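Local coordinates for protein Rho guanine nucleotide exchange factor 12 (Homo sapiens, PDB 1TXD) that acts as a guanine nucleotide exchange factor for the RhoA GTPase, represented here by its catalytic DH domain and the PH domain that follows, at residues T312-L323 with V336-Y347. The protein carries 1 engineered substitution. Numbering follows the deposited sequence.
Sequences TFSPVIKLSTVL and VISMSDNGAQIY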
# COMPACT_ATOMS: atom_id res chain seq x y z
N THR A 312 14.31 -1.77 -37.81
CA THR A 312 14.12 -0.34 -37.63
C THR A 312 12.91 -0.00 -36.75
O THR A 312 12.74 1.15 -36.38
CB THR A 312 13.99 0.38 -39.00
OG1 THR A 312 12.99 -0.26 -39.81
CG2 THR A 312 15.26 0.25 -39.82
N PHE A 313 12.08 -1.00 -36.42
CA PHE A 313 10.85 -0.80 -35.62
C PHE A 313 11.14 -0.77 -34.10
O PHE A 313 11.43 -1.81 -33.50
CB PHE A 313 9.84 -1.93 -35.88
CG PHE A 313 9.22 -1.92 -37.27
CD1 PHE A 313 7.89 -1.53 -37.45
CD2 PHE A 313 9.96 -2.33 -38.39
CE1 PHE A 313 7.32 -1.54 -38.72
CE2 PHE A 313 9.39 -2.34 -39.66
CZ PHE A 313 8.07 -1.94 -39.83
N SER A 314 11.03 0.41 -33.49
CA SER A 314 11.33 0.58 -32.06
C SER A 314 10.27 -0.09 -31.15
O SER A 314 9.07 0.01 -31.42
CB SER A 314 11.43 2.07 -31.71
OG SER A 314 12.02 2.27 -30.43
N PRO A 315 10.71 -0.75 -30.08
CA PRO A 315 9.79 -1.27 -29.05
C PRO A 315 9.29 -0.19 -28.10
O PRO A 315 8.37 -0.45 -27.34
CB PRO A 315 10.64 -2.29 -28.29
CG PRO A 315 12.02 -1.77 -28.41
CD PRO A 315 12.12 -1.06 -29.74
N VAL A 316 9.90 1.00 -28.13
CA VAL A 316 9.40 2.17 -27.41
C VAL A 316 8.76 3.12 -28.41
O VAL A 316 9.43 3.65 -29.30
CB VAL A 316 10.55 2.91 -26.67
CG1 VAL A 316 10.22 4.41 -26.41
CG2 VAL A 316 10.87 2.20 -25.37
N ILE A 317 7.46 3.35 -28.23
CA ILE A 317 6.70 4.27 -29.06
C ILE A 317 6.37 5.55 -28.29
O ILE A 317 5.61 5.51 -27.34
CB ILE A 317 5.40 3.60 -29.53
CG1 ILE A 317 5.69 2.29 -30.28
CG2 ILE A 317 4.59 4.55 -30.40
CD1 ILE A 317 4.60 1.24 -30.12
N LYS A 318 6.94 6.67 -28.71
CA LYS A 318 6.65 7.95 -28.08
C LYS A 318 5.19 8.35 -28.31
O LYS A 318 4.76 8.50 -29.44
CB LYS A 318 7.60 9.02 -28.60
CG LYS A 318 9.08 8.69 -28.36
CD LYS A 318 9.92 9.94 -28.16
CE LYS A 318 11.31 9.62 -27.62
NZ LYS A 318 12.31 10.70 -27.95
N LEU A 319 4.43 8.51 -27.22
CA LEU A 319 3.01 8.86 -27.30
C LEU A 319 2.75 10.24 -27.93
O LEU A 319 1.63 10.52 -28.38
CB LEU A 319 2.36 8.80 -25.91
CG LEU A 319 2.27 7.42 -25.25
CD1 LEU A 319 1.83 7.55 -23.80
CD2 LEU A 319 1.33 6.50 -26.02
N SER A 320 3.77 11.09 -27.94
CA SER A 320 3.68 12.42 -28.52
C SER A 320 3.37 12.41 -30.03
O SER A 320 2.96 13.42 -30.59
CB SER A 320 5.00 13.16 -28.30
OG SER A 320 4.90 14.51 -28.67
N THR A 321 3.58 11.26 -30.66
CA THR A 321 3.45 11.10 -32.09
C THR A 321 2.36 10.11 -32.49
O THR A 321 2.16 9.85 -33.67
CB THR A 321 4.79 10.58 -32.65
OG1 THR A 321 5.03 9.23 -32.20
CG2 THR A 321 5.98 11.38 -32.11
N VAL A 322 1.65 9.55 -31.51
CA VAL A 322 0.77 8.41 -31.77
C VAL A 322 -0.62 8.83 -32.24
O VAL A 322 -1.18 9.83 -31.77
CB VAL A 322 0.65 7.49 -30.54
CG1 VAL A 322 -0.42 6.43 -30.75
CG2 VAL A 322 1.96 6.80 -30.29
N LEU A 323 -1.13 8.06 -33.19
CA LEU A 323 -2.54 8.04 -33.55
C LEU A 323 -2.98 6.59 -33.45
O LEU A 323 -2.24 5.68 -33.80
CB LEU A 323 -2.74 8.56 -34.99
CG LEU A 323 -2.72 10.08 -35.20
CD1 LEU A 323 -2.85 10.42 -36.67
CD2 LEU A 323 -3.84 10.75 -34.39
N VAL A 336 -1.50 1.13 -33.86
CA VAL A 336 -0.79 2.20 -33.21
C VAL A 336 0.11 2.71 -34.30
O VAL A 336 0.77 1.93 -34.97
CB VAL A 336 -0.01 1.71 -31.98
CG1 VAL A 336 0.69 2.87 -31.31
CG2 VAL A 336 -0.94 1.01 -31.00
N ILE A 337 0.13 4.02 -34.46
CA ILE A 337 0.76 4.63 -35.59
C ILE A 337 1.69 5.72 -35.09
O ILE A 337 1.22 6.75 -34.63
CB ILE A 337 -0.32 5.24 -36.53
CG1 ILE A 337 -1.41 4.21 -36.86
CG2 ILE A 337 0.32 5.77 -37.79
CD1 ILE A 337 -2.35 4.65 -37.99
N SER A 338 3.00 5.49 -35.20
CA SER A 338 3.98 6.48 -34.77
C SER A 338 4.45 7.37 -35.92
O SER A 338 4.81 6.88 -36.98
CB SER A 338 5.19 5.81 -34.09
OG SER A 338 5.59 6.57 -32.96
N MET A 339 4.46 8.68 -35.67
CA MET A 339 4.80 9.70 -36.66
C MET A 339 6.18 10.31 -36.41
O MET A 339 6.41 10.94 -35.38
CB MET A 339 3.75 10.81 -36.62
CG MET A 339 2.38 10.41 -37.16
SD MET A 339 2.42 9.97 -38.93
CE MET A 339 3.33 11.39 -39.65
N SER A 340 7.10 10.13 -37.36
CA SER A 340 8.36 10.86 -37.37
C SER A 340 8.30 11.90 -38.49
O SER A 340 7.31 11.99 -39.22
CB SER A 340 9.57 9.93 -37.56
OG SER A 340 9.25 8.74 -38.25
N ASP A 341 9.36 12.69 -38.61
CA ASP A 341 9.50 13.65 -39.71
C ASP A 341 9.66 12.96 -41.07
O ASP A 341 9.63 13.63 -42.11
CB ASP A 341 10.68 14.60 -39.45
CG ASP A 341 10.44 15.52 -38.27
OD1 ASP A 341 9.45 15.34 -37.54
OD2 ASP A 341 11.21 16.47 -37.99
N ASN A 342 9.84 11.64 -41.07
CA ASN A 342 9.86 10.84 -42.30
C ASN A 342 8.45 10.50 -42.74
O ASN A 342 7.97 11.00 -43.76
CB ASN A 342 10.68 9.55 -42.11
CG ASN A 342 12.10 9.65 -42.65
OD1 ASN A 342 12.34 10.20 -43.73
ND2 ASN A 342 13.05 9.12 -41.89
N GLY A 343 7.78 9.64 -41.97
CA GLY A 343 6.44 9.20 -42.27
C GLY A 343 5.83 8.46 -41.09
O GLY A 343 5.77 9.00 -39.98
N ALA A 344 5.41 7.22 -41.32
CA ALA A 344 4.74 6.45 -40.29
C ALA A 344 5.17 4.98 -40.26
O ALA A 344 5.38 4.36 -41.30
CB ALA A 344 3.23 6.54 -40.47
N GLN A 345 5.32 4.46 -39.05
CA GLN A 345 5.43 3.02 -38.83
C GLN A 345 4.09 2.61 -38.23
O GLN A 345 3.41 3.43 -37.61
CB GLN A 345 6.59 2.71 -37.88
CG GLN A 345 7.89 3.47 -38.20
CD GLN A 345 9.15 2.78 -37.67
OE1 GLN A 345 9.19 2.37 -36.51
NE2 GLN A 345 10.17 2.67 -38.52
N ILE A 346 3.69 1.37 -38.45
CA ILE A 346 2.41 0.87 -37.94
C ILE A 346 2.64 -0.40 -37.14
O ILE A 346 3.27 -1.35 -37.61
CB ILE A 346 1.39 0.61 -39.09
CG1 ILE A 346 0.96 1.94 -39.73
CG2 ILE A 346 0.15 -0.13 -38.57
CD1 ILE A 346 0.40 1.78 -41.13
N TYR A 347 2.14 -0.40 -35.91
CA TYR A 347 2.13 -1.58 -35.08
C TYR A 347 0.69 -2.04 -35.04
O TYR A 347 -0.18 -1.28 -34.65
CB TYR A 347 2.62 -1.26 -33.66
CG TYR A 347 3.98 -0.60 -33.58
CD1 TYR A 347 5.12 -1.34 -33.24
CD2 TYR A 347 4.13 0.77 -33.83
CE1 TYR A 347 6.37 -0.74 -33.16
CE2 TYR A 347 5.38 1.37 -33.76
CZ TYR A 347 6.49 0.62 -33.42
OH TYR A 347 7.72 1.21 -33.34
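Ile317 lays its CD1 methyl over the centre of the Tyr347 ring, 3.6 Å from the centroid and 8° off the ring normal, a CH-pi contact made face-on. Its two branches divide the work: CG1, beside the backbone N (chi1 -57°), carries CD1 onto the ring, while Ile317 CG2 lies 3.4 Å from Ser338 OG. The ring is also held at its phenol end, for Tyr347 OH donates to Ser314 O over 2.6 Å, in the carbonyl plane and on a lone pair. Two hydroxyls in series mark the other end of this tight region: Ser338 OG donates to Thr321 OG1 at 2.8 Å, and Thr321 OG1 in turn donates to Lys318 O, which also accepts from Thr321 N and so ties the 3-10 turn 319-321. Beside it, Val322 CG1 meets Val336 CG1 at 3.8 Å.

Leu323 and Ile337 form an antiparallel hydrogen-bonded pair, Leu323 N to Ile337 O at 3.1 Å, with Ile337 N returning a more bent bond to Leu323 O. The pairing weakens at Thr321 and Met339, where strand 336-339 runs out toward the loop 340-343 and Met339 N reaches Thr321 O from above the carbonyl plane at 3.3 Å. The solvent side is looser still. Phe313 is exposed, its ring edge near Ile346 O, and Gln345 OE1 comes nearest to it at the CA.

Both segments belong to the PH domain, whose beta sandwich brings strand 316-318 across strand 336-339 at 68°, their axes 7.6 Å apart at closest approach. Strand 283-290 pairs with strand 316-318 and supplies Leu286, which touches both Ile317 and Tyr347; Leu319 packs against Ile364 and Met367 of helix 354-374, and Lys318 forms a salt bridge with Glu246 of helix 245-248.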